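Local coordinates for Atg5 (Kluyveromyces marxianus, PDB 3VQI), which takes part in autophagic vesicle formation and cytoplasm-to-vacuole transport, and forms the autophagy-essential conjugate with Atg12, at residues D141-R144 / H145-Q149; S264-G267 / F268-V272; E170-W173 / V174-L177; P131-G135 / H136-K140; T31-A34 / D35-H39. All coordinates share one frame; numbering follows the deposited sequence.

Interaction 1 (D141-R144 / H145-Q149); sequences DYWR and HQWKQ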
# COMPACT_ATOMS: atom_id res chain seq x y z
N ASP A 141 -10.41 -4.19 8.72
CA ASP A 141 -10.20 -3.55 10.01
C ASP A 141 -9.02 -2.62 10.03
O ASP A 141 -9.12 -1.49 10.51
CB ASP A 141 -9.98 -4.59 11.09
CG ASP A 141 -11.23 -4.94 11.82
OD1 ASP A 141 -12.13 -5.55 11.19
OD2 ASP A 141 -11.32 -4.60 13.02
N TYR A 142 -7.89 -3.07 9.50
CA TYR A 142 -6.70 -2.25 9.50
C TYR A 142 -6.86 -1.04 8.61
O TYR A 142 -6.60 0.09 9.02
CB TYR A 142 -5.48 -3.07 9.09
CG TYR A 142 -4.17 -2.30 9.08
CD1 TYR A 142 -3.72 -1.65 7.94
CD2 TYR A 142 -3.36 -2.27 10.22
CE1 TYR A 142 -2.49 -0.98 7.92
CE2 TYR A 142 -2.13 -1.60 10.22
CZ TYR A 142 -1.70 -0.96 9.07
OH TYR A 142 -0.49 -0.31 9.06
N TRP A 143 -7.29 -1.26 7.37
CA TRP A 143 -7.50 -0.16 6.44
C TRP A 143 -8.45 0.86 7.10
O TRP A 143 -8.23 2.07 7.05
CB TRP A 143 -8.13 -0.70 5.16
CG TRP A 143 -8.55 0.36 4.19
CD1 TRP A 143 -7.75 1.11 3.39
CD2 TRP A 143 -9.89 0.78 3.92
NE1 TRP A 143 -8.50 1.96 2.62
CE2 TRP A 143 -9.83 1.78 2.93
CE3 TRP A 143 -11.15 0.40 4.42
CZ2 TRP A 143 -10.96 2.41 2.42
CZ3 TRP A 143 -12.28 1.03 3.92
CH2 TRP A 143 -12.18 2.02 2.93
N ARG A 144 -9.50 0.34 7.74
CA ARG A 144 -10.48 1.18 8.43
C ARG A 144 -9.78 2.13 9.40
O ARG A 144 -9.86 3.35 9.26
CB ARG A 144 -11.45 0.30 9.23
CG ARG A 144 -12.77 0.99 9.50
CD ARG A 144 -13.47 0.48 10.75
NE ARG A 144 -14.89 0.84 10.79
CZ ARG A 144 -15.39 2.05 10.52
NH1 ARG A 144 -14.59 3.06 10.17
NH2 ARG A 144 -16.70 2.26 10.58
N HIS A 145 -9.09 1.54 10.37
CA HIS A 145 -8.36 2.29 11.38
C HIS A 145 -7.33 3.25 10.79
O HIS A 145 -6.97 4.23 11.41
CB HIS A 145 -7.72 1.33 12.39
CG HIS A 145 -8.71 0.44 13.09
ND1 HIS A 145 -9.96 0.88 13.49
CD2 HIS A 145 -8.63 -0.86 13.47
CE1 HIS A 145 -10.60 -0.11 14.08
NE2 HIS A 145 -9.82 -1.18 14.08
N GLN A 146 -6.88 2.97 9.59
CA GLN A 146 -5.92 3.87 8.96
C GLN A 146 -6.67 5.15 8.62
O GLN A 146 -6.16 6.25 8.83
CB GLN A 146 -5.35 3.24 7.69
CG GLN A 146 -3.84 3.33 7.61
CD GLN A 146 -3.17 2.66 8.79
OE1 GLN A 146 -2.22 3.20 9.36
NE2 GLN A 146 -3.65 1.49 9.16
N TRP A 147 -7.89 5.02 8.09
CA TRP A 147 -8.69 6.19 7.74
C TRP A 147 -9.16 6.89 8.99
O TRP A 147 -9.20 8.12 9.07
CB TRP A 147 -9.89 5.79 6.88
CG TRP A 147 -9.61 5.93 5.44
CD1 TRP A 147 -9.32 4.94 4.56
CD2 TRP A 147 -9.50 7.16 4.71
NE1 TRP A 147 -9.02 5.47 3.33
CE2 TRP A 147 -9.13 6.83 3.39
CE3 TRP A 147 -9.68 8.51 5.05
CZ2 TRP A 147 -8.92 7.81 2.40
CZ3 TRP A 147 -9.48 9.48 4.06
CH2 TRP A 147 -9.10 9.12 2.75
N LYS A 148 -9.52 6.09 9.99
CA LYS A 148 -9.98 6.61 11.26
C LYS A 148 -8.85 7.47 11.79
O LYS A 148 -9.06 8.30 12.67
CB LYS A 148 -10.25 5.44 12.21
CG LYS A 148 -11.06 5.78 13.46
CD LYS A 148 -11.61 4.50 14.10
CE LYS A 148 -12.57 4.78 15.24
NZ LYS A 148 -13.23 3.52 15.70
N GLN A 149 -7.65 7.28 11.23
CA GLN A 149 -6.46 8.02 11.63
C GLN A 149 -6.17 9.20 10.72
O GLN A 149 -5.98 10.31 11.19
CB GLN A 149 -5.24 7.08 11.64
CG GLN A 149 -3.95 7.72 12.14
CD GLN A 149 -2.82 6.72 12.35
OE1 GLN A 149 -3.01 5.66 12.96
NE2 GLN A 149 -1.63 7.04 11.84
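The carbonyl oxygen of Tyr142 is gripped twice by Gln146, one helical turn further along helix 135-155. The backbone bond runs from Gln146 N to Tyr142 O at 2.9 Å; the side-chain bond, from Gln146 NE2 to the same oxygen, is longer at 3.3 Å and comes from above the carbonyl plane. The bend of Gln146 at chi2 (58°) folds its amide back to make this possible, while Arg203 bonds its OE1. Further i to i+4 bonds of the helix join His145 N to Asp141 O and Lys148 N to Arg144 O.

Gln146 NE2 also lies over one face of the Tyr142 ring, 3.0 Å from Tyr142 CE1 and towards the rim, with amide and ring planes 31° apart. A carbonyl takes the corresponding place at His145, where Asp141 O sits over the imidazole, 3.1 Å from His145 CD2.

The side chains of Trp143 and Trp147 meet as aromatics, while the backbone N of Trp147 bonds to Trp143 O. Trp147 presents its CD1-NE1 edge to the face of Trp143 in an offset edge-to-face pair, planes 73° apart, with Trp147 CD1 3.6 Å from Trp143 CE2.

Both indole NE1 atoms donate to Ile265 O. The buried tryptophan pair therefore satisfies its polar atoms on a single carbonyl while offering its hydrocarbon to Phe172, and the buried Gln146 amide has partners for both its oxygen and its nitrogen.

Interaction 2 (S264-G267 / F268-V272); sequences SIDG and FLYLV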
# COMPACT_ATOMS: atom_id res chain seq x y z
N SER A 264 -2.75 7.70 -1.18
CA SER A 264 -3.07 6.30 -1.44
C SER A 264 -4.43 5.92 -0.86
O SER A 264 -4.98 6.67 -0.06
CB SER A 264 -1.95 5.42 -0.88
OG SER A 264 -0.71 5.80 -1.45
N ILE A 265 -4.96 4.76 -1.24
CA ILE A 265 -6.28 4.33 -0.77
C ILE A 265 -6.46 4.29 0.74
O ILE A 265 -7.57 4.10 1.21
CB ILE A 265 -6.66 2.93 -1.31
CG1 ILE A 265 -5.54 1.93 -1.00
CG2 ILE A 265 -6.98 3.00 -2.81
CD1 ILE A 265 -5.89 0.51 -1.33
N ASP A 266 -5.38 4.45 1.49
CA ASP A 266 -5.51 4.41 2.94
C ASP A 266 -5.52 5.80 3.56
O ASP A 266 -5.63 5.94 4.79
CB ASP A 266 -4.40 3.56 3.55
CG ASP A 266 -3.03 4.19 3.43
OD1 ASP A 266 -2.11 3.67 4.09
OD2 ASP A 266 -2.87 5.19 2.68
N GLY A 267 -5.39 6.83 2.73
CA GLY A 267 -5.44 8.19 3.25
C GLY A 267 -4.12 8.91 3.44
O GLY A 267 -4.08 10.06 3.87
N PHE A 268 -3.02 8.24 3.13
CA PHE A 268 -1.74 8.88 3.29
C PHE A 268 -1.03 9.05 1.97
O PHE A 268 -1.20 8.27 1.04
CB PHE A 268 -0.85 8.08 4.25
CG PHE A 268 -1.28 8.16 5.69
CD1 PHE A 268 -2.39 7.47 6.14
CD2 PHE A 268 -0.53 8.92 6.60
CE1 PHE A 268 -2.76 7.52 7.49
CE2 PHE A 268 -0.90 8.98 7.96
CZ PHE A 268 -2.02 8.27 8.40
N LEU A 269 -0.24 10.11 1.90
CA LEU A 269 0.56 10.41 0.73
C LEU A 269 1.92 9.85 1.08
O LEU A 269 2.53 10.25 2.08
CB LEU A 269 0.65 11.93 0.55
CG LEU A 269 1.74 12.49 -0.37
CD1 LEU A 269 1.53 12.09 -1.84
CD2 LEU A 269 1.70 13.99 -0.19
N TYR A 270 2.41 8.90 0.29
CA TYR A 270 3.70 8.30 0.58
C TYR A 270 4.82 8.81 -0.30
O TYR A 270 4.73 8.80 -1.53
CB TYR A 270 3.63 6.77 0.43
CG TYR A 270 2.80 6.06 1.47
CD1 TYR A 270 1.41 5.97 1.33
CD2 TYR A 270 3.39 5.47 2.58
CE1 TYR A 270 0.64 5.31 2.28
CE2 TYR A 270 2.63 4.81 3.53
CZ TYR A 270 1.26 4.73 3.38
OH TYR A 270 0.50 4.08 4.34
N LEU A 271 5.88 9.25 0.35
CA LEU A 271 7.05 9.72 -0.37
C LEU A 271 8.17 8.72 -0.17
O LEU A 271 8.45 8.32 0.96
CB LEU A 271 7.50 11.08 0.16
CG LEU A 271 6.92 12.34 -0.48
CD1 LEU A 271 5.42 12.41 -0.24
CD2 LEU A 271 7.63 13.55 0.12
N VAL A 272 8.77 8.29 -1.26
CA VAL A 272 9.90 7.37 -1.20
C VAL A 272 11.13 8.15 -1.63
O VAL A 272 11.24 8.58 -2.78
CB VAL A 272 9.70 6.16 -2.12
CG1 VAL A 272 11.02 5.44 -2.34
CG2 VAL A 272 8.69 5.21 -1.49
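Tyr270 and Asp266 reach towards each other and join through a short hydrogen bond, Tyr270 OH donating to Asp266 OD1 at 2.7 Å. The bond uses the syn lone pair of OD1, and carboxylate and ring are nearly coplanar, 21° apart. Asp266 OD2 takes the amide of Phe268: Phe268 N to Asp266 OD2 is 3.1 Å, with the donor above the carboxylate plane. That second bond closes an Asx turn. For Asp266 to serve both partners, its CG stands between the backbone N and the carbonyl carbon (chi1 69°). The phenol oxygen is also bonded to Arg203, so the carboxylate, the hydroxyl and the guanidinium form a chain of polar contacts in a buried setting.

Two backbone bonds set the course of the main chain. Gly267 N donates to Ser264 O at 2.8 Å across a type I turn, and Ser264 N donates in an almost straight bond to Phe268 O, also 2.8 Å away.

Packing adds to these bonds: Ser264 OG meets the edge of the Tyr270 ring, 3.5 Å from Tyr270 CD1, and the Phe268 ring packs on Ala150 and Ile153 of helix 135-155 and makes a cation-pi contact with Arg203.

With Gly267 at a positive phi of 101°, the pattern is that of a type I turn followed by a G1 beta bulge, here leading from helix 255-262 into strand 269-272 of the ubiquitin-like UblB domain.

Interaction 3 (E170-W173 / V174-L177); sequences ENFW and VSIL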
# COMPACT_ATOMS: atom_id res chain seq x y z
N GLU A 170 -19.26 0.84 4.34
CA GLU A 170 -19.19 -0.51 3.73
C GLU A 170 -19.06 -0.31 2.25
O GLU A 170 -18.40 -1.06 1.57
CB GLU A 170 -20.48 -1.30 4.02
CG GLU A 170 -20.44 -2.82 3.74
CD GLU A 170 -19.30 -3.52 4.48
OE1 GLU A 170 -18.89 -3.00 5.55
OE2 GLU A 170 -18.79 -4.57 4.00
N ASN A 171 -19.75 0.70 1.75
CA ASN A 171 -19.72 1.05 0.34
C ASN A 171 -18.33 1.62 0.05
O ASN A 171 -17.81 1.49 -1.06
CB ASN A 171 -20.80 2.12 0.03
CG ASN A 171 -21.07 2.25 -1.43
OD1 ASN A 171 -21.77 3.16 -1.87
ND2 ASN A 171 -20.53 1.32 -2.21
N PHE A 172 -17.74 2.27 1.05
CA PHE A 172 -16.39 2.86 0.93
C PHE A 172 -15.40 1.72 0.72
O PHE A 172 -14.56 1.76 -0.17
CB PHE A 172 -16.06 3.64 2.22
CG PHE A 172 -14.84 4.52 2.11
CD1 PHE A 172 -14.52 5.16 0.92
CD2 PHE A 172 -14.06 4.76 3.24
CE1 PHE A 172 -13.43 6.02 0.84
CE2 PHE A 172 -12.96 5.62 3.17
CZ PHE A 172 -12.65 6.25 1.97
N TRP A 173 -15.53 0.69 1.55
CA TRP A 173 -14.69 -0.49 1.46
C TRP A 173 -14.87 -1.12 0.08
O TRP A 173 -13.91 -1.25 -0.69
CB TRP A 173 -15.07 -1.49 2.55
CG TRP A 173 -14.39 -2.84 2.45
CD1 TRP A 173 -15.00 -4.06 2.38
CD2 TRP A 173 -12.98 -3.10 2.45
NE1 TRP A 173 -14.06 -5.06 2.35
CE2 TRP A 173 -12.81 -4.50 2.39
CE3 TRP A 173 -11.84 -2.28 2.50
CZ2 TRP A 173 -11.55 -5.11 2.38
CZ3 TRP A 173 -10.58 -2.88 2.49
CH2 TRP A 173 -10.45 -4.29 2.43
N VAL A 174 -16.11 -1.49 -0.22
CA VAL A 174 -16.44 -2.12 -1.49
C VAL A 174 -15.86 -1.41 -2.71
O VAL A 174 -15.45 -2.06 -3.67
CB VAL A 174 -17.97 -2.26 -1.65
CG1 VAL A 174 -18.33 -2.63 -3.07
CG2 VAL A 174 -18.49 -3.34 -0.71
N SER A 175 -15.80 -0.08 -2.67
CA SER A 175 -15.27 0.69 -3.80
C SER A 175 -13.85 0.25 -4.15
O SER A 175 -13.46 0.22 -5.32
CB SER A 175 -15.26 2.18 -3.48
OG SER A 175 -14.19 2.48 -2.60
N ILE A 176 -13.08 -0.08 -3.12
CA ILE A 176 -11.71 -0.51 -3.30
C ILE A 176 -11.61 -1.90 -3.91
O ILE A 176 -10.63 -2.22 -4.60
CB ILE A 176 -10.95 -0.44 -1.96
CG1 ILE A 176 -10.83 1.03 -1.55
CG2 ILE A 176 -9.58 -1.09 -2.07
CD1 ILE A 176 -9.92 1.28 -0.41
N LEU A 177 -12.62 -2.73 -3.67
CA LEU A 177 -12.63 -4.08 -4.22
C LEU A 177 -13.23 -4.08 -5.62
O LEU A 177 -12.78 -4.81 -6.50
CB LEU A 177 -13.43 -5.02 -3.30
CG LEU A 177 -13.02 -5.05 -1.82
CD1 LEU A 177 -14.07 -5.78 -0.98
CD2 LEU A 177 -11.65 -5.70 -1.70
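Ser175 OG donates a short hydrogen bond to Phe172 O, 2.6 Å away, turning the hydroxyl back onto its own helix. A chi1 of 76° tucks the OG in over its own backbone. Two regular helical bonds lie beside it, Val174 N to Glu170 O at 2.9 Å and Ser175 N to Asn171 O at 3.0 Å. At Ile176 the pattern changes: Ile176 N bonds to Trp173 O at 2.8 Å, three residues back, and stays 3.8 Å from Phe172 O, so the helix tightens towards a 3-10 form near its end. Glu170 turns its carboxylate outward to a salt bridge with Lys140.

These residues belong to helix 166-178 of the alpha-helical bundle region, which packs on helix 135-155 and helix 181-189. Phe172 and Trp173 both meet the ring of Trp143, Trp173 packs on Ile139 too, and Phe172 reaches Phe184 as well.

Within the helix, Leu177 packs on Trp173. The indole leaves the backbone with CG opposite the N (chi1 172°), and the leucine comes over one of its faces, displaced towards the rim. Leu177 CD1 is 3.4 Å from Trp173 NE1, and Leu177 CD2 reaches Trp173 CZ2 at 4.1 Å. Replacing Trp173 with an alanine would probably leave Leu177 without the surface it rests on and open a gap against Ile139 and Trp143. Ile176, one residue before this leucine, turns to Phe50 of helix 48-59.

Interaction 4 (P131-G135 / H136-K140); sequences PLVDG and HSQIK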
# COMPACT_ATOMS: atom_id res chain seq x y z
N PRO A 131 1.31 -10.67 10.91
CA PRO A 131 0.67 -11.88 10.39
C PRO A 131 -0.73 -11.62 9.84
O PRO A 131 -1.52 -10.90 10.44
CB PRO A 131 0.65 -12.80 11.61
CG PRO A 131 0.70 -11.88 12.77
CD PRO A 131 1.65 -10.81 12.33
N LEU A 132 -1.03 -12.18 8.68
CA LEU A 132 -2.34 -12.02 8.06
C LEU A 132 -3.06 -13.33 8.38
O LEU A 132 -2.72 -14.38 7.86
CB LEU A 132 -2.22 -11.84 6.55
CG LEU A 132 -3.29 -11.01 5.85
CD1 LEU A 132 -3.48 -11.52 4.43
CD2 LEU A 132 -4.59 -11.08 6.61
N VAL A 133 -4.08 -13.25 9.22
CA VAL A 133 -4.80 -14.44 9.63
C VAL A 133 -6.27 -14.51 9.22
O VAL A 133 -6.82 -15.59 9.10
CB VAL A 133 -4.73 -14.59 11.16
CG1 VAL A 133 -5.50 -15.82 11.61
CG2 VAL A 133 -3.27 -14.65 11.60
N ASP A 134 -6.90 -13.37 9.02
CA ASP A 134 -8.31 -13.40 8.65
C ASP A 134 -8.64 -12.75 7.33
O ASP A 134 -9.69 -12.12 7.18
CB ASP A 134 -9.14 -12.76 9.76
CG ASP A 134 -9.35 -13.69 10.93
OD1 ASP A 134 -9.78 -13.22 12.00
OD2 ASP A 134 -9.09 -14.91 10.77
N GLY A 135 -7.75 -12.91 6.36
CA GLY A 135 -7.98 -12.34 5.05
C GLY A 135 -8.58 -10.95 5.01
O GLY A 135 -8.23 -10.08 5.81
N HIS A 136 -9.50 -10.76 4.07
CA HIS A 136 -10.14 -9.47 3.87
C HIS A 136 -10.69 -8.83 5.14
O HIS A 136 -10.51 -7.62 5.34
CB HIS A 136 -11.22 -9.60 2.80
CG HIS A 136 -10.68 -10.01 1.47
ND1 HIS A 136 -10.42 -11.32 1.15
CD2 HIS A 136 -10.24 -9.27 0.43
CE1 HIS A 136 -9.83 -11.37 -0.03
NE2 HIS A 136 -9.71 -10.14 -0.49
N SER A 137 -11.33 -9.62 5.99
CA SER A 137 -11.87 -9.11 7.24
C SER A 137 -10.79 -8.33 7.97
O SER A 137 -10.99 -7.20 8.39
CB SER A 137 -12.33 -10.27 8.12
OG SER A 137 -12.79 -11.35 7.32
N GLN A 138 -9.63 -8.96 8.11
CA GLN A 138 -8.51 -8.35 8.81
C GLN A 138 -7.97 -7.13 8.09
O GLN A 138 -7.69 -6.10 8.72
CB GLN A 138 -7.40 -9.38 8.97
CG GLN A 138 -6.30 -8.96 9.91
CD GLN A 138 -5.24 -10.05 10.06
OE1 GLN A 138 -5.49 -11.22 9.76
NE2 GLN A 138 -4.06 -9.67 10.51
N ILE A 139 -7.82 -7.23 6.77
CA ILE A 139 -7.31 -6.12 5.99
C ILE A 139 -8.27 -4.95 6.13
O ILE A 139 -7.87 -3.79 6.21
CB ILE A 139 -7.16 -6.50 4.49
CG1 ILE A 139 -6.12 -7.61 4.33
CG2 ILE A 139 -6.75 -5.29 3.69
CD1 ILE A 139 -5.86 -8.00 2.90
N LYS A 140 -9.56 -5.28 6.16
CA LYS A 140 -10.62 -4.29 6.30
C LYS A 140 -10.40 -3.50 7.58
O LYS A 140 -10.19 -2.28 7.55
CB LYS A 140 -11.97 -5.03 6.33
CG LYS A 140 -13.23 -4.17 6.24
CD LYS A 140 -14.44 -5.10 6.24
CE LYS A 140 -15.77 -4.37 6.30
NZ LYS A 140 -16.89 -5.38 6.22
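Gln138 stretches back from the first turn of helix 135-155 and lays its amide against Val133 and Asp134 of the preceding loop. Its chain is extended, chi1 -168° and chi2 179°, which carries the amide group as far as Pro131. The oxygen faces two successive backbone amides, both lying in the plane of its carbonyl: Val133 N, on a lone pair and modelled at a doubtfully short 2.5 Å from Gln138 OE1, and Asp134 N, 2.7 Å from the same OE1. The nitrogen end points to Pro131 O, with Gln138 NE2 2.8 Å away, although the position of NE2 is less certain.

Leu132 crosses the glutamine, its CD2 lying 3.7 Å from Gln138 CD, and it also packs on Trp85 and on Leu52 of helix 48-59. Nearer the backbone, Asp134 CB meets Gln138 CB at 3.9 Å.

The backbone then enters the helix. Gln138 N bonds to Asp134 O from above the carbonyl plane, and Ile139 N to Gly135 O, in the plane of the Gly135 carbonyl, at 3.0 Å; Gly135 takes a positive phi of 41° at the junction. A single side chain thus pairs with two N-H groups and, as modelled, one carbonyl of the loop, and so ties the loop backbone to the start of the helix.

Interaction 5 (T31-A34 / D35-H39); sequences TTLA and DKSCH. With SO4 (sulfate ion), chain G.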
# COMPACT_ATOMS: atom_id res chain seq x y z
N THR A 31 11.65 -28.61 -9.44
CA THR A 31 10.54 -28.44 -10.37
C THR A 31 10.87 -27.21 -11.19
O THR A 31 11.49 -26.28 -10.69
CB THR A 31 9.20 -28.25 -9.64
OG1 THR A 31 9.41 -27.47 -8.47
CG2 THR A 31 8.61 -29.61 -9.27
N THR A 32 10.46 -27.23 -12.46
CA THR A 32 10.73 -26.14 -13.39
C THR A 32 10.29 -24.77 -12.90
O THR A 32 9.28 -24.63 -12.22
CB THR A 32 10.06 -26.40 -14.76
OG1 THR A 32 10.54 -27.65 -15.29
CG2 THR A 32 10.39 -25.29 -15.75
N LEU A 33 11.07 -23.75 -13.28
CA LEU A 33 10.77 -22.38 -12.91
C LEU A 33 9.37 -22.00 -13.40
O LEU A 33 8.57 -21.42 -12.67
CB LEU A 33 11.80 -21.42 -13.50
CG LEU A 33 11.49 -19.93 -13.40
CD1 LEU A 33 11.30 -19.56 -11.94
CD2 LEU A 33 12.61 -19.10 -14.02
N ALA A 34 9.08 -22.33 -14.65
CA ALA A 34 7.79 -22.02 -15.23
C ALA A 34 6.67 -22.54 -14.34
O ALA A 34 5.68 -21.85 -14.10
CB ALA A 34 7.67 -22.61 -16.62
N ASP A 35 6.83 -23.76 -13.84
CA ASP A 35 5.81 -24.37 -12.99
C ASP A 35 5.64 -23.74 -11.60
O ASP A 35 4.54 -23.77 -11.04
CB ASP A 35 6.11 -25.86 -12.82
CG ASP A 35 5.54 -26.71 -13.95
OD1 ASP A 35 5.92 -26.47 -15.12
OD2 ASP A 35 4.72 -27.61 -13.66
N LYS A 36 6.71 -23.17 -11.06
CA LYS A 36 6.64 -22.56 -9.73
C LYS A 36 6.50 -21.04 -9.79
O LYS A 36 6.74 -20.34 -8.81
CB LYS A 36 7.89 -22.94 -8.92
CG LYS A 36 9.19 -22.41 -9.49
CD LYS A 36 10.38 -22.87 -8.67
CE LYS A 36 11.70 -22.42 -9.28
NZ LYS A 36 12.86 -22.97 -8.53
N SER A 37 6.10 -20.54 -10.95
CA SER A 37 5.92 -19.12 -11.13
C SER A 37 4.53 -18.79 -11.64
O SER A 37 3.78 -19.67 -12.05
CB SER A 37 6.94 -18.57 -12.12
OG SER A 37 8.25 -18.60 -11.58
N CYS A 38 4.20 -17.51 -11.61
CA CYS A 38 2.92 -17.01 -12.10
C CYS A 38 3.04 -15.49 -12.10
O CYS A 38 3.57 -14.91 -11.16
CB CYS A 38 1.75 -17.47 -11.22
SG CYS A 38 1.55 -16.63 -9.65
N HIS A 39 2.58 -14.86 -13.17
CA HIS A 39 2.64 -13.42 -13.26
C HIS A 39 1.24 -12.88 -13.10
O HIS A 39 0.30 -13.37 -13.71
CB HIS A 39 3.22 -12.99 -14.62
CG HIS A 39 4.44 -13.76 -15.01
ND1 HIS A 39 4.37 -15.05 -15.49
CD2 HIS A 39 5.75 -13.45 -14.94
CE1 HIS A 39 5.60 -15.51 -15.69
NE2 HIS A 39 6.45 -14.55 -15.37
S SO4 G . 1.39 -17.39 -15.66
O1 SO4 G . 2.86 -17.31 -15.54
O2 SO4 G . 0.92 -18.71 -15.21
O3 SO4 G . 0.76 -16.34 -14.83
O4 SO4 G . 1.02 -17.18 -17.07
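A single alpha-turn, in which Lys36 N reaches back to Thr32 O, ends the loop that leads into strand 37-43. Lys36 N lies 3.2 Å from Thr32 O, in the carbonyl plane. Next to it, Ser37 OG donates to Leu33 O at 3.0 Å from above the plane of that carbonyl, and Lys36 N adds a weak bond to the same oxygen. Ser37 OG also touches the Leu33 side chain, 3.2 Å from Leu33 CD1.

Lys36 runs its extended aliphatic chain across Leu33 at about a right angle. A chi1 of 64° starts the chain back over the turn, which brings Lys36 CG to 3.4 Å from Leu33 O; further out, Lys36 CE lies 3.9 Å from Leu33 CD1. The chain also touches Val21, Val27 and Thr62. With a glycine in place of Lys36, Leu33 would probably lose the methylene chain lying across it and be freer to turn.

The turn belongs to the ubiquitin-like UblA domain, where strand 37-43 pairs antiparallel with strand 15-22; Lys36 and Cys38 bond through their backbones to Val22 and Val20. Within this chain, strand 37-43 is at the edge of its sheet.

Along the strand, His39 holds a sulfate ion, probably from the crystallisation liquor. His39 ND1 is 2.7 Å from sulfate O1, with the sulfur in the plane of the imidazole, and His39 N donates to sulfate O3 at 2.9 Å.

From the N terminus, interaction 5 comes first and forms the turn that ends the loop between strands 15-22 and 37-43 of the UblA sheet; its nearest atoms are about 16 Å from those of interaction 4. Interaction 4 then starts helix 135-155, and interaction 1 follows directly on the same helix. Interaction 3, on the next helix, touches both, by aromatic packing and, to interaction 4, by a salt bridge as well. Last in sequence, interaction 2 closes the turn before strand 269-272 and touches interaction 1 through Ile265 and its neighbours, and interaction 3 through Ile265, tying the UblB domain to the helical bundle. All five lie in series, neither nested nor crossed.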